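Local atomic coordinates of putative uncharacterized protein TTHA0988 (Thermus thermophilus, PDB entry 3OEP), a protein that is of unknown function but is homologous to the bacterial proteins KipI and KipA, joined in one chain. Residues 255-267 / 374-386. Residues are numbered along the deposited sequence; the frame is centred on the assembly and turned at random.
Sequences APSARLANRLVGN and PVRPGRAFPQRPL. With SO4 (sulfate ion), chain E.
The guanidinium of Arg379 meets the C-terminal end of helix 255-264: Arg263 O lies at its edge, near the plane, and Leu264 O over one face. NH1 of Arg379 gives Arg263 O a weak, strongly bent hydrogen bond of 2.7 Å (116°); Leu264 O is close but not hydrogen-bonded, its attraction probably electrostatic. A cation suits the last carbonyls of a helix, and bends at chi2 and chi3 bring NH1 to both. The Arg263 guanidinium has Arg259 CB on one face and a sulfate, probably from the crystallisation liquor, at its edge, with nearly straight bonds from NE to O1 and NH2 to O2. At the other end, Arg384 lays one guanidinium face against the Pro256 ring, CB to NH2 3.8 Å, and makes a cation-pi contact with Trp478. The Phe381 ring carries Pro382 CD on one face, while Leu260 CD1 approaches obliquely, 3.7 Å from Phe381 CD2. With CG anti to the backbone N (chi1 178°), Leu260 sends CD1 to Phe381 and CD2 to Gln383 CG. Val375 CG2 packs 3.5 Å from Val265 O. Waters bridge Ser257 OG to Gln383 OE1, weakly at the latter, and Leu264 O to Arg376 O. Gln383 NE2 bonds Gly295 O. Gly266, whose positive phi favours glycine, closes the helix in a Schellman motif. An extended, proline-rich linker thus runs along a surface helix backed by strands 289-295 and 331-336, within the cyclophilin-like carboxyltransferase A and B family region.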
ATOM      1  N   ALA A 255      -6.837   9.974  -8.533  1.00 16.11           N
ATOM      2  CA  ALA A 255      -7.916  10.428  -7.652  1.00 17.23           C
ATOM      3  C   ALA A 255      -8.819  11.497  -8.282  1.00 17.37           C
ATOM      4  O   ALA A 255     -10.039  11.448  -8.111  1.00 17.35           O
ATOM      5  CB  ALA A 255      -7.346  10.915  -6.314  1.00 21.10           C
ATOM      6  N   PRO A 256      -8.240  12.467  -9.018  1.00 16.41           N
ATOM      7  CA  PRO A 256      -9.127  13.453  -9.646  1.00 16.88           C
ATOM      8  C   PRO A 256     -10.143  12.838 -10.619  1.00 15.70           C
ATOM      9  O   PRO A 256     -11.293  13.292 -10.690  1.00 15.74           O
ATOM     10  CB  PRO A 256      -8.160  14.377 -10.384  1.00 19.10           C
ATOM     11  CG  PRO A 256      -6.892  14.282  -9.608  1.00 20.00           C
ATOM     12  CD  PRO A 256      -6.823  12.871  -9.095  1.00 18.79           C
ATOM     13  N   SER A 257      -9.728  11.812 -11.354  1.00 15.04           N
ATOM     14  CA  SER A 257     -10.646  11.123 -12.260  1.00 14.73           C
ATOM     15  C   SER A 257     -11.731  10.385 -11.490  1.00 14.81           C
ATOM     16  O   SER A 257     -12.904  10.421 -11.883  1.00 15.75           O
ATOM     17  CB  SER A 257      -9.894  10.171 -13.187  1.00 15.87           C
ATOM     18  OG  SER A 257      -9.076  10.918 -14.066  1.00 16.32           O
ATOM     19  N   ALA A 258     -11.351   9.726 -10.393  1.00 13.21           N
ATOM     20  CA  ALA A 258     -12.325   9.035  -9.548  1.00 13.29           C
ATOM     21  C   ALA A 258     -13.348  10.017  -8.979  1.00 14.38           C
ATOM     22  O   ALA A 258     -14.560   9.768  -8.997  1.00 13.52           O
ATOM     23  CB  ALA A 258     -11.626   8.290  -8.410  1.00 11.48           C
ATOM     24  N   ARG A 259     -12.853  11.134  -8.458  1.00 14.97           N
ATOM     25  CA  ARG A 259     -13.725  12.154  -7.894  1.00 16.62           C
ATOM     26  C   ARG A 259     -14.684  12.722  -8.941  1.00 17.19           C
ATOM     27  O   ARG A 259     -15.853  12.958  -8.637  1.00 16.67           O
ATOM     28  CB  ARG A 259     -12.898  13.265  -7.241  1.00 18.51           C
ATOM     29  CG  ARG A 259     -12.216  12.815  -5.950  1.00 21.85           C
ATOM     30  CD  ARG A 259     -11.768  13.998  -5.101  1.00 29.60           C
ATOM     31  NE  ARG A 259     -10.550  14.619  -5.613  1.00 35.36           N
ATOM     32  CZ  ARG A 259      -9.311  14.196  -5.357  1.00 39.37           C
ATOM     33  NH1 ARG A 259      -9.096  13.127  -4.595  1.00 43.52           N
ATOM     34  NH2 ARG A 259      -8.274  14.847  -5.875  1.00 41.02           N
ATOM     35  N   LEU A 260     -14.192  12.927 -10.166  1.00 16.23           N
ATOM     36  CA  LEU A 260     -15.020  13.433 -11.262  1.00 17.20           C
ATOM     37  C   LEU A 260     -16.160  12.468 -11.599  1.00 14.92           C
ATOM     38  O   LEU A 260     -17.311  12.889 -11.758  1.00 17.63           O
ATOM     39  CB  LEU A 260     -14.174  13.704 -12.513  1.00 16.31           C
ATOM     40  CG  LEU A 260     -14.941  14.205 -13.749  1.00 21.96           C
ATOM     41  CD1 LEU A 260     -15.770  15.426 -13.405  1.00 27.61           C
ATOM     42  CD2 LEU A 260     -13.996  14.503 -14.900  1.00 25.80           C
ATOM     43  N   ALA A 261     -15.834  11.184 -11.725  1.00 14.44           N
ATOM     44  CA  ALA A 261     -16.844  10.158 -11.988  1.00 14.65           C
ATOM     45  C   ALA A 261     -17.954  10.181 -10.935  1.00 14.51           C
ATOM     46  O   ALA A 261     -19.135  10.188 -11.272  1.00 14.70           O
ATOM     47  CB  ALA A 261     -16.199   8.773 -12.063  1.00 12.94           C
ATOM     48  N   ASN A 262     -17.573  10.216  -9.661  1.00 14.16           N
ATOM     49  CA  ASN A 262     -18.555  10.270  -8.578  1.00 14.47           C
ATOM     50  C   ASN A 262     -19.402  11.530  -8.602  1.00 15.51           C
ATOM     51  O   ASN A 262     -20.613  11.472  -8.406  1.00 16.31           O
ATOM     52  CB  ASN A 262     -17.876  10.129  -7.213  1.00 13.17           C
ATOM     53  CG  ASN A 262     -17.773   8.684  -6.765  1.00 14.59           C
ATOM     54  OD1 ASN A 262     -18.648   7.869  -7.065  1.00 15.92           O
ATOM     55  ND2 ASN A 262     -16.706   8.358  -6.037  1.00 14.01           N
ATOM     56  N   ARG A 263     -18.765  12.668  -8.845  1.00 16.12           N
ATOM     57  CA  ARG A 263     -19.483  13.934  -8.866  1.00 16.70           C
ATOM     58  C   ARG A 263     -20.487  14.019 -10.019  1.00 16.89           C
ATOM     59  O   ARG A 263     -21.554  14.624  -9.870  1.00 16.97           O
ATOM     60  CB  ARG A 263     -18.497  15.099  -8.881  1.00 20.12           C
ATOM     61  CG  ARG A 263     -17.875  15.317  -7.503  1.00 25.26           C
ATOM     62  CD  ARG A 263     -16.621  16.157  -7.565  1.00 30.97           C
ATOM     63  NE  ARG A 263     -16.059  16.389  -6.233  1.00 34.38           N
ATOM     64  CZ  ARG A 263     -14.799  16.752  -5.989  1.00 36.35           C
ATOM     65  NH1 ARG A 263     -13.929  16.921  -6.982  1.00 37.53           N
ATOM     66  NH2 ARG A 263     -14.398  16.935  -4.734  1.00 38.24           N
ATOM     67  N   LEU A 264     -20.174  13.380 -11.145  1.00 16.88           N
ATOM     68  CA  LEU A 264     -21.086  13.361 -12.291  1.00 16.72           C
ATOM     69  C   LEU A 264     -22.416  12.667 -11.996  1.00 17.89           C
ATOM     70  O   LEU A 264     -23.426  13.007 -12.600  1.00 17.42           O
ATOM     71  CB  LEU A 264     -20.423  12.702 -13.501  1.00 17.53           C
ATOM     72  CG  LEU A 264     -19.370  13.558 -14.196  1.00 17.66           C
ATOM     73  CD1 LEU A 264     -18.472  12.683 -15.076  1.00 21.63           C
ATOM     74  CD2 LEU A 264     -20.050  14.670 -15.011  1.00 21.12           C
ATOM     75  N   VAL A 265     -22.410  11.708 -11.074  1.00 16.21           N
ATOM     76  CA  VAL A 265     -23.635  11.006 -10.688  1.00 17.27           C
ATOM     77  C   VAL A 265     -24.147  11.416  -9.301  1.00 18.65           C
ATOM     78  O   VAL A 265     -24.945  10.702  -8.687  1.00 19.11           O
ATOM     79  CB  VAL A 265     -23.458   9.485 -10.767  1.00 16.68           C
ATOM     80  CG1 VAL A 265     -23.164   9.072 -12.203  1.00 18.73           C
ATOM     81  CG2 VAL A 265     -22.353   8.993  -9.808  1.00 13.52           C
ATOM     82  N   GLY A 266     -23.688  12.562  -8.814  1.00 18.28           N
ATOM     83  CA  GLY A 266     -24.183  13.127  -7.560  1.00 18.78           C
ATOM     84  C   GLY A 266     -23.686  12.476  -6.280  1.00 19.62           C
ATOM     85  O   GLY A 266     -24.260  12.708  -5.213  1.00 21.79           O
ATOM     86  N   ASN A 267     -22.623  11.677  -6.368  1.00 17.73           N
ATOM     87  CA  ASN A 267     -22.041  11.035  -5.184  1.00 18.46           C
ATOM     88  C   ASN A 267     -21.019  11.930  -4.507  1.00 19.58           C
ATOM     89  O   ASN A 267     -20.451  12.826  -5.131  1.00 20.55           O
ATOM     90  CB  ASN A 267     -21.316   9.738  -5.542  1.00 17.09           C
ATOM     91  CG  ASN A 267     -22.236   8.671  -6.108  1.00 16.61           C
ATOM     92  OD1 ASN A 267     -23.452   8.691  -5.899  1.00 17.50           O
ATOM     93  ND2 ASN A 267     -21.645   7.720  -6.822  1.00 14.79           N
ATOM     94  N   PRO A 374     -31.299   8.801  -7.045  1.00 21.27           N
ATOM     95  CA  PRO A 374     -31.430   9.026  -8.480  1.00 21.40           C
ATOM     96  C   PRO A 374     -30.972  10.414  -8.919  1.00 21.14           C
ATOM     97  O   PRO A 374     -31.185  11.391  -8.207  1.00 21.80           O
ATOM     98  CB  PRO A 374     -32.939   8.849  -8.728  1.00 22.92           C
ATOM     99  CG  PRO A 374     -33.579   9.086  -7.403  1.00 23.56           C
ATOM    100  CD  PRO A 374     -32.604   8.552  -6.406  1.00 22.82           C
ATOM    101  N   VAL A 375     -30.331  10.473 -10.081  1.00 18.63           N
ATOM    102  CA  VAL A 375     -29.973  11.731 -10.729  1.00 20.13           C
ATOM    103  C   VAL A 375     -30.171  11.578 -12.231  1.00 19.82           C
ATOM    104  O   VAL A 375     -30.160  10.457 -12.749  1.00 18.07           O
ATOM    105  CB  VAL A 375     -28.511  12.122 -10.445  1.00 22.22           C
ATOM    106  CG1 VAL A 375     -28.298  12.321  -8.949  1.00 25.62           C
ATOM    107  CG2 VAL A 375     -27.552  11.077 -11.000  1.00 20.60           C
ATOM    108  N   ARG A 376     -30.346  12.699 -12.924  1.00 18.97           N
ATOM    109  CA  ARG A 376     -30.483  12.690 -14.379  1.00 19.26           C
ATOM    110  C   ARG A 376     -29.169  12.303 -15.051  1.00 19.90           C
ATOM    111  O   ARG A 376     -28.106  12.749 -14.622  1.00 19.96           O
ATOM    112  CB  ARG A 376     -30.873  14.072 -14.900  1.00 20.36           C
ATOM    113  CG  ARG A 376     -32.244  14.538 -14.499  1.00 21.09           C
ATOM    114  CD  ARG A 376     -32.417  15.990 -14.866  1.00 18.42           C
ATOM    115  NE  ARG A 376     -33.765  16.478 -14.586  1.00 22.39           N
ATOM    116  CZ  ARG A 376     -34.219  16.797 -13.376  1.00 23.26           C
ATOM    117  NH1 ARG A 376     -33.443  16.676 -12.302  1.00 25.34           N
ATOM    118  NH2 ARG A 376     -35.464  17.224 -13.240  1.00 21.80           N
ATOM    119  N   PRO A 377     -29.243  11.512 -16.132  1.00 19.76           N
ATOM    120  CA  PRO A 377     -28.059  11.226 -16.936  1.00 19.40           C
ATOM    121  C   PRO A 377     -27.692  12.404 -17.835  1.00 22.17           C
ATOM    122  O   PRO A 377     -28.441  13.382 -17.920  1.00 24.64           O
ATOM    123  CB  PRO A 377     -28.503  10.035 -17.787  1.00 19.97           C
ATOM    124  CG  PRO A 377     -29.949  10.275 -18.006  1.00 22.13           C
ATOM    125  CD  PRO A 377     -30.454  10.913 -16.726  1.00 19.04           C
ATOM    126  N   GLY A 378     -26.542  12.305 -18.493  1.00 22.41           N
ATOM    127  CA  GLY A 378     -26.135  13.279 -19.497  1.00 23.40           C
ATOM    128  C   GLY A 378     -25.357  14.473 -18.987  1.00 24.87           C
ATOM    129  O   GLY A 378     -25.232  15.470 -19.700  1.00 26.95           O
ATOM    130  N   ARG A 379     -24.840  14.399 -17.760  1.00 24.61           N
ATOM    131  CA  ARG A 379     -23.933  15.431 -17.263  1.00 25.43           C
ATOM    132  C   ARG A 379     -22.573  15.224 -17.907  1.00 24.86           C
ATOM    133  O   ARG A 379     -22.211  14.103 -18.253  1.00 23.41           O
ATOM    134  CB  ARG A 379     -23.762  15.368 -15.748  1.00 27.68           C
ATOM    135  CG  ARG A 379     -24.980  15.760 -14.934  1.00 34.96           C
ATOM    136  CD  ARG A 379     -24.573  16.540 -13.679  1.00 43.02           C
ATOM    137  NE  ARG A 379     -25.477  16.290 -12.553  1.00 49.82           N
ATOM    138  CZ  ARG A 379     -25.134  15.744 -11.382  1.00 52.33           C
ATOM    139  NH1 ARG A 379     -23.881  15.379 -11.123  1.00 55.76           N
ATOM    140  NH2 ARG A 379     -26.061  15.571 -10.446  1.00 54.40           N
ATOM    141  N   ALA A 380     -21.821  16.308 -18.066  1.00 25.44           N
ATOM    142  CA  ALA A 380     -20.454  16.211 -18.566  1.00 25.91           C
ATOM    143  C   ALA A 380     -19.602  17.319 -17.973  1.00 27.57           C
ATOM    144  O   ALA A 380     -20.073  18.441 -17.788  1.00 27.74           O
ATOM    145  CB  ALA A 380     -20.427  16.268 -20.088  1.00 26.73           C
ATOM    146  N   PHE A 381     -18.349  16.986 -17.672  1.00 26.94           N
ATOM    147  CA  PHE A 381     -17.370  17.954 -17.178  1.00 27.92           C
ATOM    148  C   PHE A 381     -16.068  17.713 -17.937  1.00 26.44           C
ATOM    149  O   PHE A 381     -15.721  16.564 -18.211  1.00 22.86           O
ATOM    150  CB  PHE A 381     -17.162  17.778 -15.673  1.00 29.28           C
ATOM    151  CG  PHE A 381     -16.368  18.884 -15.032  1.00 35.56           C
ATOM    152  CD1 PHE A 381     -16.998  20.039 -14.579  1.00 42.02           C
ATOM    153  CD2 PHE A 381     -14.990  18.773 -14.886  1.00 40.86           C
ATOM    154  CE1 PHE A 381     -16.264  21.067 -13.988  1.00 45.13           C
ATOM    155  CE2 PHE A 381     -14.250  19.792 -14.299  1.00 41.06           C
ATOM    156  CZ  PHE A 381     -14.889  20.942 -13.849  1.00 43.99           C
ATOM    157  N   PRO A 382     -15.339  18.788 -18.288  1.00 26.61           N
ATOM    158  CA  PRO A 382     -14.126  18.577 -19.067  1.00 26.81           C
ATOM    159  C   PRO A 382     -13.033  17.898 -18.250  1.00 25.89           C
ATOM    160  O   PRO A 382     -12.839  18.229 -17.080  1.00 27.43           O
ATOM    161  CB  PRO A 382     -13.705  20.002 -19.447  1.00 27.98           C
ATOM    162  CG  PRO A 382     -14.242  20.841 -18.332  1.00 30.37           C
ATOM    163  CD  PRO A 382     -15.573  20.222 -18.026  1.00 30.22           C
ATOM    164  N   GLN A 383     -12.340  16.943 -18.852  1.00 25.24           N
ATOM    165  CA  GLN A 383     -11.170  16.360 -18.215  1.00 24.72           C
ATOM    166  C   GLN A 383      -9.940  17.121 -18.653  1.00 28.02           C
ATOM    167  O   GLN A 383      -9.838  17.530 -19.810  1.00 30.92           O
ATOM    168  CB  GLN A 383     -10.998  14.901 -18.610  1.00 24.10           C
ATOM    169  CG  GLN A 383     -12.171  14.036 -18.276  1.00 23.66           C
ATOM    170  CD  GLN A 383     -11.777  12.579 -18.162  1.00 23.21           C
ATOM    171  OE1 GLN A 383     -12.151  11.903 -17.209  1.00 23.76           O
ATOM    172  NE2 GLN A 383     -10.994  12.097 -19.124  1.00 20.71           N
ATOM    173  N   ARG A 384      -8.999  17.290 -17.734  1.00 31.23           N
ATOM    174  CA  ARG A 384      -7.685  17.804 -18.087  1.00 33.20           C
ATOM    175  C   ARG A 384      -7.056  16.864 -19.122  1.00 32.65           C
ATOM    176  O   ARG A 384      -7.242  15.644 -19.047  1.00 29.09           O
ATOM    177  CB  ARG A 384      -6.796  17.920 -16.842  1.00 33.97           C
ATOM    178  CG  ARG A 384      -6.480  16.602 -16.159  1.00 37.02           C
ATOM    179  CD  ARG A 384      -5.785  16.787 -14.807  1.00 41.88           C
ATOM    180  NE  ARG A 384      -6.665  17.326 -13.771  1.00 46.44           N
ATOM    181  CZ  ARG A 384      -6.405  17.304 -12.463  1.00 46.87           C
ATOM    182  NH1 ARG A 384      -5.286  16.760 -11.996  1.00 46.94           N
ATOM    183  NH2 ARG A 384      -7.280  17.825 -11.607  1.00 46.01           N
ATOM    184  N   PRO A 385      -6.337  17.418 -20.111  1.00 32.77           N
ATOM    185  CA  PRO A 385      -5.711  16.512 -21.066  1.00 31.68           C
ATOM    186  C   PRO A 385      -4.561  15.726 -20.437  1.00 27.80           C
ATOM    187  O   PRO A 385      -3.897  16.215 -19.518  1.00 28.85           O
ATOM    188  CB  PRO A 385      -5.192  17.452 -22.159  1.00 33.94           C
ATOM    189  CG  PRO A 385      -5.050  18.772 -21.502  1.00 34.66           C
ATOM    190  CD  PRO A 385      -6.136  18.833 -20.474  1.00 35.21           C
ATOM    191  N   LEU A 386      -4.359  14.508 -20.921  1.00 26.73           N
ATOM    192  CA  LEU A 386      -3.255  13.674 -20.481  1.00 25.05           C
ATOM    193  C   LEU A 386      -2.137  13.829 -21.501  1.00 24.94           C
ATOM    194  O   LEU A 386      -2.319  13.473 -22.662  1.00 24.07           O
ATOM    195  CB  LEU A 386      -3.697  12.215 -20.402  1.00 23.19           C
ATOM    196  CG  LEU A 386      -2.664  11.211 -19.896  1.00 24.92           C
ATOM    197  CD1 LEU A 386      -2.298  11.482 -18.446  1.00 21.91           C
ATOM    198  CD2 LEU A 386      -3.192   9.798 -20.063  1.00 24.89           C
TER
HETATM  199  S   SO4 E 600     -17.499  16.144  -2.523  1.00 61.97           S
HETATM  200  O1  SO4 E 600     -18.035  15.966  -3.871  1.00 62.31           O
HETATM  201  O2  SO4 E 600     -16.065  16.421  -2.604  1.00 60.20           O
HETATM  202  O3  SO4 E 600     -17.721  14.937  -1.728  1.00 56.54           O
HETATM  203  O4  SO4 E 600     -18.175  17.273  -1.887  1.00 63.45           O
HETATM  204  O   HOH W   1     -10.790  12.937 -15.135  1.00 28.02           O
HETATM  205  O   HOH W   2     -25.506  12.120 -14.086  1.00 17.17           O